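Local coordinates for ricin B-related lectin (Polyporus squamosus, PDB 5MUA), which binds galactose through a beta-trefoil lectin domain and calcium through a papain-like cysteine protease part that is inhibited by E-64, at residues L180-D185 with G217-W222; S194-T199 with E204-D209; D210-F215 with C236-G241. One frame throughout, in Å; residues are numbered along the deposited sequence. Where two conformers were deposited one is given.

Contact 1. Residues L180-D185 with G217-W222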
loop_
_atom_site.group_PDB
_atom_site.type_symbol
_atom_site.label_atom_id
_atom_site.label_comp_id
_atom_site.label_asym_id
_atom_site.label_seq_id
_atom_site.Cartn_x
_atom_site.Cartn_y
_atom_site.Cartn_z
ATOM N N LEU B 180 9.605 -11.416 -9.231
ATOM C CA LEU B 180 11.000 -11.376 -8.744
ATOM C C LEU B 180 11.010 -11.611 -7.246
ATOM O O LEU B 180 10.231 -11.015 -6.488
ATOM C CB LEU B 180 11.714 -10.081 -9.052
ATOM C CG LEU B 180 13.136 -9.893 -8.475
ATOM C CD1 LEU B 180 14.016 -10.973 -9.144
ATOM C CD2 LEU B 180 13.632 -8.492 -8.852
ATOM N N VAL B 181 11.870 -12.506 -6.830
ATOM C CA VAL B 181 12.057 -12.796 -5.405
ATOM C C VAL B 181 13.226 -11.916 -4.979
ATOM O O VAL B 181 14.352 -12.036 -5.476
ATOM C CB VAL B 181 12.384 -14.299 -5.159
ATOM C CG1 VAL B 181 12.793 -14.568 -3.714
ATOM C CG2 VAL B 181 11.233 -15.200 -5.561
ATOM N N LEU B 182 12.969 -11.024 -4.011
ATOM C CA LEU B 182 13.980 -10.113 -3.531
ATOM C C LEU B 182 14.884 -10.754 -2.512
ATOM O O LEU B 182 14.477 -11.681 -1.821
ATOM C CB LEU B 182 13.300 -8.916 -2.827
ATOM C CG LEU B 182 12.423 -8.147 -3.825
ATOM C CD1 LEU B 182 11.628 -7.150 -3.006
ATOM C CD2 LEU B 182 13.228 -7.432 -4.915
ATOM N N THR B 183 16.059 -10.161 -2.347
ATOM C CA THR B 183 16.955 -10.538 -1.263
ATOM C C THR B 183 16.580 -9.803 0.007
ATOM O O THR B 183 15.874 -8.775 0.005
ATOM C CB THR B 183 18.420 -10.163 -1.562
ATOM O OG1 THR B 183 18.555 -8.752 -1.690
ATOM C CG2 THR B 183 18.942 -10.855 -2.893
ATOM N N ARG B 184 17.115 -10.339 1.109
ATOM C CA ARG B 184 16.983 -9.611 2.368
ATOM C C ARG B 184 17.594 -8.253 2.369
ATOM O O ARG B 184 17.055 -7.280 2.929
ATOM C CB ARG B 184 17.433 -10.493 3.556
ATOM C CG ARG B 184 16.366 -11.518 3.859
ATOM C CD ARG B 184 16.604 -12.226 5.177
ATOM N NE ARG B 184 15.772 -13.419 5.350
ATOM C CZ ARG B 184 15.643 -14.081 6.516
ATOM N NH1 ARG B 184 16.235 -13.631 7.640
ATOM N NH2 ARG B 184 14.925 -15.193 6.566
ATOM N N ASP B 185 18.726 -8.102 1.717
ATOM C CA ASP B 185 19.320 -6.798 1.642
ATOM C C ASP B 185 18.419 -5.838 0.971
ATOM O O ASP B 185 18.295 -4.677 1.386
ATOM C CB ASP B 185 20.665 -6.873 0.914
ATOM C CG ASP B 185 21.782 -7.479 1.779
ATOM O OD1 ASP B 185 21.693 -7.552 2.997
ATOM O OD2 ASP B 185 22.811 -7.855 1.181
ATOM N N GLY B 217 2.969 -1.355 -0.339
ATOM C CA GLY B 217 3.053 -0.281 -1.343
ATOM C C GLY B 217 4.425 0.298 -1.586
ATOM O O GLY B 217 4.806 0.654 -2.771
ATOM N N ALA B 218 5.215 0.398 -0.519
ATOM C CA ALA B 218 6.617 0.838 -0.658
ATOM C C ALA B 218 7.418 -0.067 -1.612
ATOM O O ALA B 218 8.208 0.411 -2.394
ATOM C CB ALA B 218 7.310 0.930 0.703
ATOM N N VAL B 219 7.180 -1.373 -1.511
ATOM C CA VAL B 219 7.910 -2.360 -2.336
ATOM C C VAL B 219 7.430 -2.138 -3.757
ATOM O O VAL B 219 8.278 -2.058 -4.657
ATOM C CB VAL B 219 7.680 -3.796 -1.886
ATOM C CG1 VAL B 219 8.373 -4.755 -2.852
ATOM C CG2 VAL B 219 8.300 -3.951 -0.507
ATOM N N ALA B 220 6.119 -1.966 -3.936
ATOM C CA ALA B 220 5.593 -1.774 -5.308
ATOM C C ALA B 220 6.214 -0.494 -5.958
ATOM O O ALA B 220 6.584 -0.487 -7.119
ATOM C CB ALA B 220 4.085 -1.701 -5.292
ATOM N N LYS B 221 6.283 0.613 -5.219
ATOM C CA LYS B 221 6.859 1.844 -5.758
ATOM C C LYS B 221 8.333 1.663 -6.026
ATOM O O LYS B 221 8.824 2.152 -7.034
ATOM C CB LYS B 221 6.611 3.080 -4.846
ATOM C CG LYS B 221 5.120 3.405 -4.639
ATOM C CD LYS B 221 4.925 4.637 -3.746
ATOM C CE LYS B 221 5.353 5.896 -4.497
ATOM N NZ LYS B 221 4.928 7.217 -3.939
ATOM N N TRP B 222 9.038 0.979 -5.144
ATOM C CA TRP B 222 10.463 0.693 -5.411
ATOM C C TRP B 222 10.671 -0.062 -6.732
ATOM O O TRP B 222 11.596 0.264 -7.512
ATOM C CB TRP B 222 11.087 -0.029 -4.217
ATOM C CG TRP B 222 12.584 -0.221 -4.289
ATOM C CD1 TRP B 222 13.589 0.654 -3.868
ATOM C CD2 TRP B 222 13.235 -1.396 -4.748
ATOM N NE1 TRP B 222 14.838 0.043 -4.060
ATOM C CE2 TRP B 222 14.641 -1.195 -4.610
ATOM C CE3 TRP B 222 12.772 -2.596 -5.250
ATOM C CZ2 TRP B 222 15.573 -2.215 -4.937
ATOM C CZ3 TRP B 222 13.680 -3.593 -5.588
ATOM C CH2 TRP B 222 15.060 -3.386 -5.434
#
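Leu-182 meets Val-219 and Trp-222 with its two methyl groups, one for each partner. From CB the chain runs to CG, which chi1 of -62° puts opposite the carbonyl carbon, and this turn aims the branch point at the helix of residues 217-222. There the side chain divides. The methyl CD1 meets CG1 of Val-219 at 4.0 Å, the two side chains reaching toward each other tip to tip. The other methyl, CD2, comes to 3.9 Å from CZ3 of Trp-222, near the far end of the indole; here leucine and tryptophan run antiparallel alongside each other, and the methyl meets the ring obliquely. Val-219 and Trp-222 are three positions apart, so both fall on the same side of helix 208-226, while the forked leucine is the right shape to touch both. The short rigid valine suits the place close to the helix axis, and the long indole reaches farther out, to Leu-45 in the lectin part of the chain. Ile-190 of helix 184-194 and Leu-234 of strand 233-243 also pack against both Val-219 and Trp-222. Just after the leucine, Thr-183 is the N-cap of helix 184-194: its OG1 caps a backbone N in the first turn, and Gln-186 OE1 accepts from its own N. No hydrogen bond crosses between the segments: the join is purely apolar, made by dispersion and the exclusion of water, and with no polar pair to set the register, the fit rests on the shapes of the side chains.

Contact 2. Residues S194-T199 with E204-D209. With CA (calcium ion), chain H; CA (calcium ion), chain I; E64 (N-[N-[1-hydroxycarboxyethyl-carbonyl]leucylamino-butyl]-guanidine), chain K.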
loop_
_atom_site.group_PDB
_atom_site.type_symbol
_atom_site.label_atom_id
_atom_site.label_comp_id
_atom_site.label_asym_id
_atom_site.label_seq_id
_atom_site.Cartn_x
_atom_site.Cartn_y
_atom_site.Cartn_z
ATOM N N SER B 194 11.646 3.512 3.858
ATOM C CA SER B 194 10.198 3.806 4.017
ATOM C C SER B 194 9.959 4.765 5.182
ATOM O O SER B 194 8.948 5.478 5.168
ATOM C CB SER B 194 9.368 2.511 4.243
ATOM O OG SER B 194 9.591 2.021 5.594
ATOM N N GLY B 195 10.811 4.737 6.179
ATOM C CA GLY B 195 10.630 5.491 7.395
ATOM C C GLY B 195 9.654 4.812 8.366
ATOM O O GLY B 195 9.380 5.356 9.450
ATOM N N LEU B 196 9.108 3.643 8.020
ATOM C CA LEU B 196 8.283 2.887 8.945
ATOM C C LEU B 196 8.894 2.637 10.331
ATOM O O LEU B 196 8.204 2.704 11.357
ATOM C CB LEU B 196 7.728 1.601 8.323
ATOM C CG LEU B 196 6.754 1.853 7.195
ATOM C CD1 LEU B 196 6.466 0.550 6.427
ATOM C CD2 LEU B 196 5.431 2.456 7.680
ATOM N N GLY B 197 10.205 2.431 10.385
ATOM C CA GLY B 197 10.905 2.146 11.639
ATOM C C GLY B 197 10.913 3.274 12.655
ATOM O O GLY B 197 11.008 3.017 13.838
ATOM N N SER B 198 10.785 4.484 12.157
ATOM C CA SER B 198 10.689 5.689 12.997
ATOM C C SER B 198 9.270 6.254 13.064
ATOM O O SER B 198 9.070 7.367 13.526
ATOM C CB SER B 198 11.609 6.745 12.435
ATOM O OG SER B 198 11.312 6.901 11.074
ATOM N N THR B 199 8.281 5.518 12.587
ATOM C CA THR B 199 6.871 5.981 12.691
ATOM C C THR B 199 6.306 5.356 13.939
ATOM O O THR B 199 6.253 4.131 14.075
ATOM C CB THR B 199 6.047 5.469 11.499
ATOM O OG1 THR B 199 6.632 5.949 10.298
ATOM C CG2 THR B 199 4.565 5.870 11.593
ATOM N N GLU B 204 -5.433 1.968 15.617
ATOM C CA GLU B 204 -6.341 2.246 14.429
ATOM C C GLU B 204 -5.778 3.145 13.356
ATOM O O GLU B 204 -5.785 2.788 12.152
ATOM C CB GLU B 204 -7.714 2.715 14.878
ATOM C CG GLU B 204 -8.598 1.627 15.532
ATOM C CD GLU B 204 -8.189 1.272 16.960
ATOM O OE1 GLU B 204 -7.787 2.189 17.717
ATOM O OE2 GLU B 204 -8.317 0.070 17.293
ATOM N N ILE B 205 -5.276 4.321 13.723
ATOM C CA ILE B 205 -4.914 5.340 12.790
ATOM C C ILE B 205 -3.571 5.029 12.072
ATOM O O ILE B 205 -3.384 5.386 10.939
ATOM C CB ILE B 205 -4.923 6.691 13.524
ATOM C CG1 ILE B 205 -4.901 7.859 12.560
ATOM C CG2 ILE B 205 -3.781 6.810 14.568
ATOM C CD1 ILE B 205 -6.035 7.929 11.530
ATOM N N PHE B 206 -2.689 4.355 12.779
ATOM C CA PHE B 206 -1.484 3.814 12.168
ATOM C C PHE B 206 -0.946 2.637 12.971
ATOM O O PHE B 206 0.025 2.707 13.682
ATOM C CB PHE B 206 -0.426 4.878 11.932
ATOM C CG PHE B 206 0.417 4.548 10.745
ATOM C CD1 PHE B 206 -0.024 4.872 9.455
ATOM C CD2 PHE B 206 1.600 3.890 10.905
ATOM C CE1 PHE B 206 0.702 4.569 8.317
ATOM C CE2 PHE B 206 2.331 3.537 9.753
ATOM C CZ PHE B 206 1.896 3.880 8.483
ATOM N N ASP B 207 -1.620 1.511 12.781
ATOM C CA ASP B 207 -1.427 0.273 13.484
ATOM C C ASP B 207 -1.013 -0.873 12.500
ATOM O O ASP B 207 -0.587 -0.574 11.371
ATOM C CB ASP B 207 -2.511 -0.016 14.494
ATOM C CG ASP B 207 -3.901 -0.160 13.875
ATOM O OD1 ASP B 207 -4.029 0.119 12.635
ATOM O OD2 ASP B 207 -4.794 -0.684 14.599
ATOM N N CYS B 208 -1.037 -2.138 12.938
ATOM C CA CYS B 208 -0.331 -3.167 12.167
ATOM C C CYS B 208 -0.860 -3.202 10.730
ATOM O O CYS B 208 -0.063 -3.343 9.786
ATOM C CB CYS B 208 -0.493 -4.514 12.762
ATOM S SG CYS B 208 -2.162 -5.162 13.035
ATOM N N ASP B 209 -2.165 -3.052 10.540
ATOM C CA ASP B 209 -2.669 -3.057 9.207
ATOM C C ASP B 209 -2.012 -1.994 8.336
ATOM O O ASP B 209 -1.765 -2.236 7.146
ATOM C CB ASP B 209 -4.195 -3.019 9.133
ATOM C CG ASP B 209 -4.819 -1.748 9.758
ATOM O OD1 ASP B 209 -4.938 -0.725 9.050
ATOM O OD2 ASP B 209 -5.116 -1.823 10.981
HETATM CA CA CA H . -5.470 0.764 10.894
HETATM CA CA CA I . -6.267 -1.883 13.006
HETATM C C1 E64 K . -1.410 -4.484 15.629
HETATM O O1 E64 K . -1.205 -3.273 15.627
HETATM O O2 E64 K . -0.642 -5.333 16.187
HETATM C C2 E64 K . -2.542 -5.011 14.845
HETATM C C3 E64 K . -3.784 -4.153 15.092
HETATM O O3 E64 K . -4.044 -4.558 16.427
HETATM C C4 E64 K . -4.926 -4.515 14.214
HETATM O O4 E64 K . -5.189 -3.878 13.247
HETATM N N1 E64 K . -5.566 -5.607 14.477
HETATM C C6 E64 K . -6.703 -6.118 13.724
HETATM C C7 E64 K . -6.523 -7.303 12.796
HETATM C C8 E64 K . -5.358 -7.174 11.825
HETATM C C9 E64 K . -5.706 -6.178 10.717
HETATM C C10 E64 K . -5.104 -8.509 11.268
HETATM C C11 E64 K . -8.032 -6.108 14.447
HETATM O O5 E64 K . -8.257 -7.077 15.156
HETATM N N2 E64 K . -8.890 -5.126 14.325
HETATM C C12 E64 K . -10.277 -5.164 14.832
HETATM C C13 E64 K . -11.254 -5.045 13.669
HETATM C C14 E64 K . -12.745 -4.903 14.068
HETATM C C15 E64 K . -13.571 -6.024 13.441
HETATM N N3 E64 K . -14.988 -5.645 13.486
HETATM C C16 E64 K . -15.985 -6.293 12.909
HETATM N N4 E64 K . -15.788 -7.498 12.339
HETATM N N5 E64 K . -17.215 -5.685 12.854
HETATM O O HOH W 1 -7.431 -2.432 15.192
HETATM O O HOH W 2 -6.009 2.219 8.943
#
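Phe-206 is the centre of this contact, with Thr-199 and Leu-196 crossing it at about right angles. The methyl CG2 of Thr-199 approaches CD2 of the ring to 3.6 Å, obliquely, whereas CD2 of Leu-196 lies in the ring plane at its edge, 3.9 Å from CE2. Threonine suits its place because it has two different branches: chi1 of -59° sets OG1 on the backbone-N side and leaves CG2 opposite the N, facing the phenylalanine, while OG1 bonds to Gly-195 O at 2.9 Å, coming from above the carbonyl plane. That carbonyl also accepts from Ser-198 N. Gly-195 itself has the positive phi that favours glycine after a helix. Beyond Phe-206, Asp-207 and Asp-209 bridge two calcium ions, Asp-209 OD2 lying 2.6 Å from the ion also held by Glu-204 O and 2.3 Å from the other. Cys-208, between the two aspartates in sequence, is joined through SG to E-64 C2 by a covalent bond of 1.9 Å. The contact thus folds the loop after helix 184-194 against the start of helix 208-226, where Phe-211 meets Phe-206 edge-to-face; Asn-224 of the second subunit packs on Thr-199 and Phe-206.

Contact 3. Residues D210-F215 with C236-G241. With CA (calcium ion), chain H; E64 (N-[N-[1-hydroxycarboxyethyl-carbonyl]leucylamino-butyl]-guanidine), chain K.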
loop_
_atom_site.group_PDB
_atom_site.type_symbol
_atom_site.label_atom_id
_atom_site.label_comp_id
_atom_site.label_asym_id
_atom_site.label_seq_id
_atom_site.Cartn_x
_atom_site.Cartn_y
_atom_site.Cartn_z
ATOM N N ASP B 210 -1.744 -0.834 8.888
ATOM C CA ASP B 210 -1.198 0.271 8.121
ATOM C C ASP B 210 0.288 0.021 7.799
ATOM O O ASP B 210 0.719 0.221 6.699
ATOM C CB ASP B 210 -1.405 1.576 8.863
ATOM C CG ASP B 210 -2.866 1.840 9.082
ATOM O OD1 ASP B 210 -3.545 2.097 8.063
ATOM O OD2 ASP B 210 -3.317 1.649 10.228
ATOM N N PHE B 211 1.042 -0.446 8.800
ATOM C CA PHE B 211 2.435 -0.800 8.565
ATOM C C PHE B 211 2.529 -1.815 7.453
ATOM O O PHE B 211 3.373 -1.614 6.561
ATOM C CB PHE B 211 3.094 -1.353 9.815
ATOM C CG PHE B 211 3.459 -0.289 10.827
ATOM C CD1 PHE B 211 4.676 0.374 10.754
ATOM C CD2 PHE B 211 2.549 0.090 11.818
ATOM C CE1 PHE B 211 4.995 1.376 11.635
ATOM C CE2 PHE B 211 2.869 1.080 12.732
ATOM C CZ PHE B 211 4.096 1.749 12.615
ATOM N N ALA B 212 1.711 -2.873 7.485
ATOM C CA ALA B 212 1.822 -3.931 6.510
ATOM C C ALA B 212 1.381 -3.495 5.083
ATOM O O ALA B 212 1.979 -3.826 4.057
ATOM C CB ALA B 212 1.114 -5.194 6.980
ATOM N N THR B 213 0.321 -2.716 5.057
ATOM C CA THR B 213 -0.198 -2.233 3.766
ATOM C C THR B 213 0.728 -1.203 3.174
ATOM O O THR B 213 0.965 -1.229 1.974
ATOM C CB THR B 213 -1.622 -1.651 3.941
ATOM O OG1 THR B 213 -2.462 -2.706 4.308
ATOM C CG2 THR B 213 -2.170 -1.068 2.605
ATOM N N VAL B 214 1.214 -0.249 3.968
ATOM C CA VAL B 214 2.074 0.786 3.493
ATOM C C VAL B 214 3.405 0.140 3.012
ATOM O O VAL B 214 3.906 0.542 1.966
ATOM C CB VAL B 214 2.323 1.917 4.531
ATOM C CG1 VAL B 214 3.426 2.867 4.093
ATOM C CG2 VAL B 214 1.031 2.708 4.729
ATOM N N PHE B 215 3.954 -0.793 3.786
ATOM C CA PHE B 215 5.207 -1.445 3.345
ATOM C C PHE B 215 5.016 -2.134 1.986
ATOM O O PHE B 215 5.897 -1.971 1.091
ATOM C CB PHE B 215 5.816 -2.380 4.394
ATOM C CG PHE B 215 7.139 -2.948 3.969
ATOM C CD1 PHE B 215 8.164 -2.085 3.640
ATOM C CD2 PHE B 215 7.321 -4.317 3.854
ATOM C CE1 PHE B 215 9.396 -2.576 3.198
ATOM C CE2 PHE B 215 8.523 -4.815 3.385
ATOM C CZ PHE B 215 9.558 -3.930 3.130
ATOM N N CYS B 236 5.759 -9.302 -2.587
ATOM C CA CYS B 236 5.705 -8.778 -1.233
ATOM C C CYS B 236 4.310 -9.127 -0.734
ATOM O O CYS B 236 3.353 -8.496 -1.098
ATOM C CB CYS B 236 5.909 -7.262 -1.192
ATOM S SG CYS B 236 5.836 -6.611 0.501
ATOM N N GLY B 237 4.227 -10.131 0.085
ATOM C CA GLY B 237 2.940 -10.573 0.633
ATOM C C GLY B 237 2.422 -9.729 1.785
ATOM O O GLY B 237 3.209 -9.147 2.558
ATOM N N LEU B 238 1.112 -9.678 1.848
ATOM C CA LEU B 238 0.343 -9.159 3.003
ATOM C C LEU B 238 -0.389 -10.338 3.633
ATOM O O LEU B 238 -0.956 -11.177 2.890
ATOM C CB LEU B 238 -0.651 -8.094 2.571
ATOM C CG LEU B 238 -1.604 -7.527 3.635
ATOM C CD1 LEU B 238 -0.791 -6.856 4.734
ATOM C CD2 LEU B 238 -2.462 -6.479 2.995
ATOM N N MET B 239 -0.343 -10.442 4.977
ATOM C CA MET B 239 -1.105 -11.455 5.679
ATOM C C MET B 239 -1.807 -10.786 6.890
ATOM O O MET B 239 -1.282 -9.893 7.474
ATOM C CB MET B 239 -0.177 -12.587 6.210
ATOM C CG MET B 239 -0.338 -13.847 5.449
ATOM S SD MET B 239 0.897 -14.961 6.120
ATOM C CE MET B 239 0.834 -16.020 4.685
ATOM N N PHE B 240 -3.035 -11.189 7.147
ATOM C CA PHE B 240 -3.716 -10.976 8.418
ATOM C C PHE B 240 -3.827 -12.359 9.049
ATOM O O PHE B 240 -4.298 -13.345 8.421
ATOM C CB PHE B 240 -5.147 -10.454 8.202
ATOM C CG PHE B 240 -5.263 -9.044 7.732
ATOM C CD1 PHE B 240 -4.177 -8.223 7.435
ATOM C CD2 PHE B 240 -6.551 -8.490 7.671
ATOM C CE1 PHE B 240 -4.352 -6.923 7.029
ATOM C CE2 PHE B 240 -6.731 -7.160 7.274
ATOM C CZ PHE B 240 -5.625 -6.392 6.943
ATOM N N GLY B 241 -3.402 -12.446 10.295
ATOM C CA GLY B 241 -3.516 -13.693 11.027
ATOM C C GLY B 241 -3.846 -13.466 12.488
ATOM O O GLY B 241 -3.913 -12.326 12.955
HETATM CA CA CA H . -5.470 0.764 10.894
HETATM C C1 E64 K . -1.410 -4.484 15.629
HETATM O O1 E64 K . -1.205 -3.273 15.627
HETATM O O2 E64 K . -0.642 -5.333 16.187
HETATM C C2 E64 K . -2.542 -5.011 14.845
HETATM C C3 E64 K . -3.784 -4.153 15.092
HETATM O O3 E64 K . -4.044 -4.558 16.427
HETATM C C4 E64 K . -4.926 -4.515 14.214
HETATM O O4 E64 K . -5.189 -3.878 13.247
HETATM N N1 E64 K . -5.566 -5.607 14.477
HETATM C C6 E64 K . -6.703 -6.118 13.724
HETATM C C7 E64 K . -6.523 -7.303 12.796
HETATM C C8 E64 K . -5.358 -7.174 11.825
HETATM C C9 E64 K . -5.706 -6.178 10.717
HETATM C C10 E64 K . -5.104 -8.509 11.268
HETATM C C11 E64 K . -8.032 -6.108 14.447
HETATM O O5 E64 K . -8.257 -7.077 15.156
HETATM N N2 E64 K . -8.890 -5.126 14.325
HETATM C C12 E64 K . -10.277 -5.164 14.832
HETATM C C13 E64 K . -11.254 -5.045 13.669
HETATM C C14 E64 K . -12.745 -4.903 14.068
HETATM C C15 E64 K . -13.571 -6.024 13.441
HETATM N N3 E64 K . -14.988 -5.645 13.486
HETATM C C16 E64 K . -15.985 -6.293 12.909
HETATM N N4 E64 K . -15.788 -7.498 12.339
HETATM N N5 E64 K . -17.215 -5.685 12.854
HETATM O O HOH W 2 -6.009 2.219 8.943
#
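Ala-212, Thr-213 and Phe-215 of helix 208-226 lie over Leu-238 and Cys-236 on strand 233-243. Asp-210, at the head of the segment, turns to the metal instead: OD2 binds a calcium ion at 2.4 Å and OD1 accepts from a water on the same ion at 2.6 Å, so both carboxylate oxygens serve the site. Next, Ala-212 offers only a methyl, and CB sits 3.4 Å from Leu-238 CD1, tighter than usual for two carbons. Alanine suits this spot because the strand runs so close. Leu-238, with CG anti to the backbone N (chi1 175°), spreads its second methyl, CD2, beside Thr-213 OG1 at 4.0 Å; that hydroxyl finds its polar partner in Asp-209 O, back along the helix. Phe-215 ends the walk: Cys-236 SG stands 5.0 Å from its ring centroid, 45° off the normal, an oblique sulfur-aromatic contact. Farther along the strand, the leucyl side chain of E-64 lies over one face of Phe-240, C9 3.6 Å above the ring centre. A helix led by the inhibitor-bound cysteine and laid against a beta-sheet is the arrangement of papain-like proteases.

Helix 208-226 runs through all three contacts: contact 2 packs on the residue just before its first turn, the following turns enter contact 3, and residues 217-222 contact 1. Contacts 1 and 3 meet where Val-219 CG2 touches Cys-236 SG at 3.8 Å, with centres about 13 Å apart. Contacts 2 and 3, about 11 Å apart between centres, share one calcium ion and its water, and both touch E-64; Glu-204 O and Asp-210 OD2, 3.3 Å apart, ligate the same ion. Asp-176 of the second subunit completes that calcium site. Contact 1 lies about 18 Å from contact 2 between centres; its Val-219 side chain is about 10 Å from a different calcium ion, near Asp-176 of its own chain, probably at the matching site shared with the second subunit.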